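Local atomic coordinates of 16S rRNA methylase (Uncultured bacterium, PDB entry 7JLZ), a protein that probably methylates N1 of adenine 1408 in 16S rRNA of the 30S ribosomal subunit, a modification linked to aminoglycoside resistance. Residues Glu152-Val156 with Glu157-Ser161; Tyr85-Asp88 with Glu89-Gly92. All blocks are in the same frame, centred on the assembly; numbering follows the deposited sequence.

Contact 1: residues Glu152-Val156 with Glu157-Ser161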
loop_
_atom_site.group_PDB
_atom_site.type_symbol
_atom_site.label_atom_id
_atom_site.label_comp_id
_atom_site.label_asym_id
_atom_site.label_seq_id
_atom_site.Cartn_x
_atom_site.Cartn_y
_atom_site.Cartn_z
ATOM N N GLU A 152 2.587 -2.712 21.465
ATOM C CA GLU A 152 3.167 -3.977 21.917
ATOM C C GLU A 152 2.252 -4.693 22.904
ATOM O O GLU A 152 2.119 -5.924 22.870
ATOM C CB GLU A 152 4.537 -3.722 22.557
ATOM C CG GLU A 152 5.585 -3.056 21.646
ATOM C CD GLU A 152 5.348 -1.560 21.418
ATOM O OE1 GLU A 152 4.998 -0.844 22.384
ATOM O OE2 GLU A 152 5.512 -1.105 20.264
ATOM N N ASN A 153 1.629 -3.941 23.803
ATOM C CA ASN A 153 0.810 -4.499 24.870
ATOM C C ASN A 153 -0.552 -3.810 24.850
ATOM O O ASN A 153 -0.977 -3.174 25.815
ATOM C CB ASN A 153 1.517 -4.341 26.209
ATOM C CG ASN A 153 2.825 -5.099 26.257
ATOM O OD1 ASN A 153 3.887 -4.553 25.950
ATOM N ND2 ASN A 153 2.756 -6.370 26.627
ATOM N N LEU A 154 -1.238 -3.964 23.720
ATOM C CA LEU A 154 -2.454 -3.213 23.446
ATOM C C LEU A 154 -3.504 -3.467 24.520
ATOM O O LEU A 154 -3.756 -4.613 24.909
ATOM C CB LEU A 154 -2.997 -3.592 22.073
ATOM C CG LEU A 154 -4.283 -2.844 21.710
ATOM C CD1 LEU A 154 -3.980 -1.385 21.402
ATOM C CD2 LEU A 154 -5.016 -3.511 20.557
ATOM N N SER A 155 -4.089 -2.387 25.024
ATOM C CA SER A 155 -5.168 -2.452 25.991
ATOM C C SER A 155 -6.388 -1.785 25.379
ATOM O O SER A 155 -6.272 -1.003 24.433
ATOM C CB SER A 155 -4.793 -1.760 27.302
ATOM O OG SER A 155 -4.683 -0.364 27.097
ATOM N N VAL A 156 -7.568 -2.100 25.921
ATOM C CA VAL A 156 -8.784 -1.501 25.372
ATOM C C VAL A 156 -8.768 0.013 25.555
ATOM O O VAL A 156 -9.255 0.755 24.691
ATOM C CB VAL A 156 -10.042 -2.147 25.995
ATOM C CG1 VAL A 156 -10.091 -1.929 27.501
ATOM C CG2 VAL A 156 -11.314 -1.592 25.325
ATOM N N GLU A 157 -8.186 0.502 26.654
ATOM C CA GLU A 157 -8.140 1.942 26.898
ATOM C C GLU A 157 -7.291 2.658 25.854
ATOM O O GLU A 157 -7.691 3.698 25.317
ATOM C CB GLU A 157 -7.603 2.227 28.302
ATOM C CG GLU A 157 -7.251 3.692 28.511
ATOM C CD GLU A 157 -7.031 4.054 29.962
ATOM O OE1 GLU A 157 -6.998 3.138 30.811
ATOM O OE2 GLU A 157 -6.902 5.262 30.256
ATOM N N TYR A 158 -6.104 2.127 25.563
ATOM C CA TYR A 158 -5.263 2.740 24.544
ATOM C C TYR A 158 -5.897 2.611 23.166
ATOM O O TYR A 158 -5.815 3.537 22.345
ATOM C CB TYR A 158 -3.878 2.102 24.561
ATOM C CG TYR A 158 -2.877 2.791 23.670
ATOM C CD1 TYR A 158 -2.192 3.920 24.101
ATOM C CD2 TYR A 158 -2.607 2.308 22.398
ATOM C CE1 TYR A 158 -1.270 4.552 23.279
ATOM C CE2 TYR A 158 -1.688 2.929 21.576
ATOM C CZ TYR A 158 -1.024 4.050 22.022
ATOM O OH TYR A 158 -0.109 4.669 21.199
ATOM N N LEU A 159 -6.524 1.467 22.890
ATOM C CA LEU A 159 -7.189 1.283 21.603
ATOM C C LEU A 159 -8.294 2.316 21.412
ATOM O O LEU A 159 -8.390 2.954 20.355
ATOM C CB LEU A 159 -7.757 -0.136 21.504
ATOM C CG LEU A 159 -8.460 -0.497 20.189
ATOM C CD1 LEU A 159 -7.460 -0.543 19.052
ATOM C CD2 LEU A 159 -9.228 -1.810 20.301
ATOM N N LYS A 160 -9.131 2.502 22.438
ATOM C CA LYS A 160 -10.299 3.373 22.305
ATOM C C LYS A 160 -9.914 4.846 22.350
ATOM O O LYS A 160 -10.532 5.673 21.671
ATOM C CB LYS A 160 -11.317 3.065 23.406
ATOM C CG LYS A 160 -12.097 1.787 23.197
ATOM C CD LYS A 160 -12.961 1.877 21.955
ATOM C CE LYS A 160 -14.110 2.856 22.149
ATOM N NZ LYS A 160 -14.802 3.140 20.857
ATOM N N SER A 161 -8.921 5.203 23.165
ATOM C CA SER A 161 -8.599 6.609 23.376
ATOM C C SER A 161 -7.509 7.127 22.451
ATOM O O SER A 161 -7.405 8.343 22.266
ATOM C CB SER A 161 -8.175 6.849 24.829
ATOM O OG SER A 161 -6.820 6.488 25.020
#
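L154 and Y158 meet at about a right angle: the leucine methyl CD1 approaches the edge of the tyrosine ring, near the ring plane, 4.1 Å from Y158 CD2. The same L154 CD1 also rests 4.0 Å from L159 CB, so one branch of L154 fills the corner between two successive helical residues, while its other methyl, CD2, faces CD1 of L159. Leucine suits the place because its forked end can meet both neighbours at once, and L154 and L159 go on to pack against F177 and L174 of strand 172-179. The far end of the Y158 ring leads away from the loop, and its OH is hydrogen-bonded to the backbone N of E150.

S155 occupies the N-cap of helix 156-168. A chi1 of 68° turns its hydroxyl forward over the first turn, where S155 OG accepts from Y158 N at 3.3 Å, nearly straight at 169°. Serine fits here because a short hydroxyl can stand in for the carbonyl that a first-turn N-H lacks. Helical bonding then takes over: L159 N donates to S155 O at 2.9 Å, and K160 N donates to V156 O at the same length. V156 CG2 lies obliquely against K160 CG, 4.1 Å away. One residue further on, S161 N and S161 OG both donate to E157 O, from opposite faces of its plane, the hydroxyl at 2.9 Å.

Contact 2: residues Tyr85-Asp88 with Glu89-Gly92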
loop_
_atom_site.group_PDB
_atom_site.type_symbol
_atom_site.label_atom_id
_atom_site.label_comp_id
_atom_site.label_asym_id
_atom_site.label_seq_id
_atom_site.Cartn_x
_atom_site.Cartn_y
_atom_site.Cartn_z
ATOM N N TYR A 85 2.588 13.947 -5.990
ATOM C CA TYR A 85 2.356 13.755 -7.420
ATOM C C TYR A 85 1.585 12.454 -7.581
ATOM O O TYR A 85 2.121 11.436 -8.027
ATOM C CB TYR A 85 3.669 13.735 -8.206
ATOM C CG TYR A 85 4.392 15.059 -8.161
ATOM C CD1 TYR A 85 4.064 16.089 -9.039
ATOM C CD2 TYR A 85 5.399 15.284 -7.234
ATOM C CE1 TYR A 85 4.727 17.303 -8.995
ATOM C CE2 TYR A 85 6.065 16.485 -7.182
ATOM C CZ TYR A 85 5.729 17.492 -8.063
ATOM O OH TYR A 85 6.397 18.693 -8.008
ATOM N N PHE A 86 0.323 12.486 -7.174
ATOM C CA PHE A 86 -0.411 11.241 -7.252
ATOM C C PHE A 86 -1.235 11.180 -8.535
ATOM O O PHE A 86 -1.833 12.187 -8.936
ATOM C CB PHE A 86 -1.332 11.088 -6.045
ATOM C CG PHE A 86 -1.908 9.722 -5.935
ATOM C CD1 PHE A 86 -3.097 9.410 -6.577
ATOM C CD2 PHE A 86 -1.221 8.726 -5.260
ATOM C CE1 PHE A 86 -3.606 8.131 -6.505
ATOM C CE2 PHE A 86 -1.724 7.447 -5.187
ATOM C CZ PHE A 86 -2.914 7.142 -5.813
ATOM N N PRO A 87 -1.316 10.029 -9.205
ATOM C CA PRO A 87 -2.052 9.974 -10.484
ATOM C C PRO A 87 -3.561 10.070 -10.274
ATOM O O PRO A 87 -4.167 9.184 -9.664
ATOM C CB PRO A 87 -1.655 8.614 -11.066
ATOM C CG PRO A 87 -1.229 7.798 -9.875
ATOM C CD PRO A 87 -0.597 8.770 -8.918
ATOM N N ASP A 88 -4.164 11.145 -10.807
ATOM C CA ASP A 88 -5.611 11.339 -10.705
ATOM C C ASP A 88 -6.385 10.143 -11.237
ATOM O O ASP A 88 -7.493 9.855 -10.753
ATOM C CB ASP A 88 -6.037 12.588 -11.487
ATOM C CG ASP A 88 -5.826 13.882 -10.718
ATOM O OD1 ASP A 88 -5.796 13.863 -9.470
ATOM O OD2 ASP A 88 -5.703 14.935 -11.381
ATOM N N GLU A 89 -5.838 9.475 -12.250
ATOM C CA GLU A 89 -6.463 8.318 -12.880
ATOM C C GLU A 89 -6.801 7.219 -11.886
ATOM O O GLU A 89 -7.719 6.429 -12.141
ATOM C CB GLU A 89 -5.536 7.747 -13.962
ATOM C CG GLU A 89 -5.235 8.677 -15.141
ATOM C CD GLU A 89 -3.901 9.415 -14.986
ATOM O OE1 GLU A 89 -3.464 9.632 -13.831
ATOM O OE2 GLU A 89 -3.298 9.781 -16.020
ATOM N N LEU A 90 -6.085 7.134 -10.765
ATOM C CA LEU A 90 -6.300 6.053 -9.819
ATOM C C LEU A 90 -7.228 6.414 -8.674
ATOM O O LEU A 90 -7.550 5.540 -7.862
ATOM C CB LEU A 90 -4.955 5.579 -9.253
ATOM C CG LEU A 90 -4.128 4.855 -10.320
ATOM C CD1 LEU A 90 -2.766 4.466 -9.775
ATOM C CD2 LEU A 90 -4.872 3.621 -10.829
ATOM N N LEU A 91 -7.686 7.661 -8.585
ATOM C CA LEU A 91 -8.592 7.995 -7.505
ATOM C C LEU A 91 -9.932 7.302 -7.723
ATOM O O LEU A 91 -10.443 7.242 -8.843
ATOM C CB LEU A 91 -8.773 9.513 -7.399
ATOM C CG LEU A 91 -7.505 10.314 -7.050
ATOM C CD1 LEU A 91 -7.779 11.823 -7.081
ATOM C CD2 LEU A 91 -6.942 9.886 -5.685
ATOM N N GLY A 92 -10.478 6.746 -6.646
ATOM C CA GLY A 92 -11.761 6.079 -6.707
ATOM C C GLY A 92 -11.757 4.710 -7.348
ATOM O O GLY A 92 -12.833 4.203 -7.683
HETATM O O HOH W 1 -9.987 8.392 -11.492
#
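The carbonyl oxygen of D88 accepts from L91 N at 3.1 Å. The amide stands well above the carbonyl plane, 60° out of it and not on a lone pair, as is common in the tight i to i+3 bonds of a 3-10 turn. Water 1 lies within hydrogen-bonding distance of both D88 O (3.0 Å) and L91 O but has more acceptors near it than protons, and so probably shares itself between them. One residue earlier, L90 N donates to P87 O at 3.0 Å. Proline suits the start of this short 3-10 turn, since its ring restricts the backbone and it has no N-H to satisfy.

F86 has CG anti to its own nitrogen (chi1 -169°), which swings the ring toward L90 and L91, whose CB and CD2 meet it obliquely; F86 CE1 lies 3.9 Å from L91 CD2. P87 CD lies over one face of the same ring, toward its rim, while P87 CG touches L90 CD1 at 3.7 Å. D88, a polar residue suited to its exposed place, lies side by side with L91, pointing the same way, with D88 OD1 3.7 Å from L91 CD1. E89 is long enough to bend at chi2 (97°) and fold back: its OE1 comes 3.5 Å from P87 CB, and its OE2 is hydrogen-bonded to N of M1, at the start of the chain.

Apolar residues suit the inner side: F86 and L91 pack on L120 and I124 of helix 120-124, while L90 reaches I52 and I54 of strand 49-55 and, with E89, L17 of helix 14-21.

In the fold
Contact 2 comes first along the chain, in the loop joining strands 76-80 and 94-100; contact 1 follows after strand 129-135, where helix 156-168 begins. Their centres are 34 Å apart and their nearest atoms about 26 Å, so neither touches the other. Both adjoin the same seven-stranded mixed sheet, whose strand order 3-2-1-4-5-7-6 is that of a Rossmann-like methyltransferase. They sit toward opposite flanks of it: partly buried contact 2 fastens the 76-80 to 94-100 connection beside strand 49-55, next to one edge strand, whereas contact 1, at the surface, starts the helix that packs on the other edge strand, 172-179. Each thus probably shapes its own flank independently.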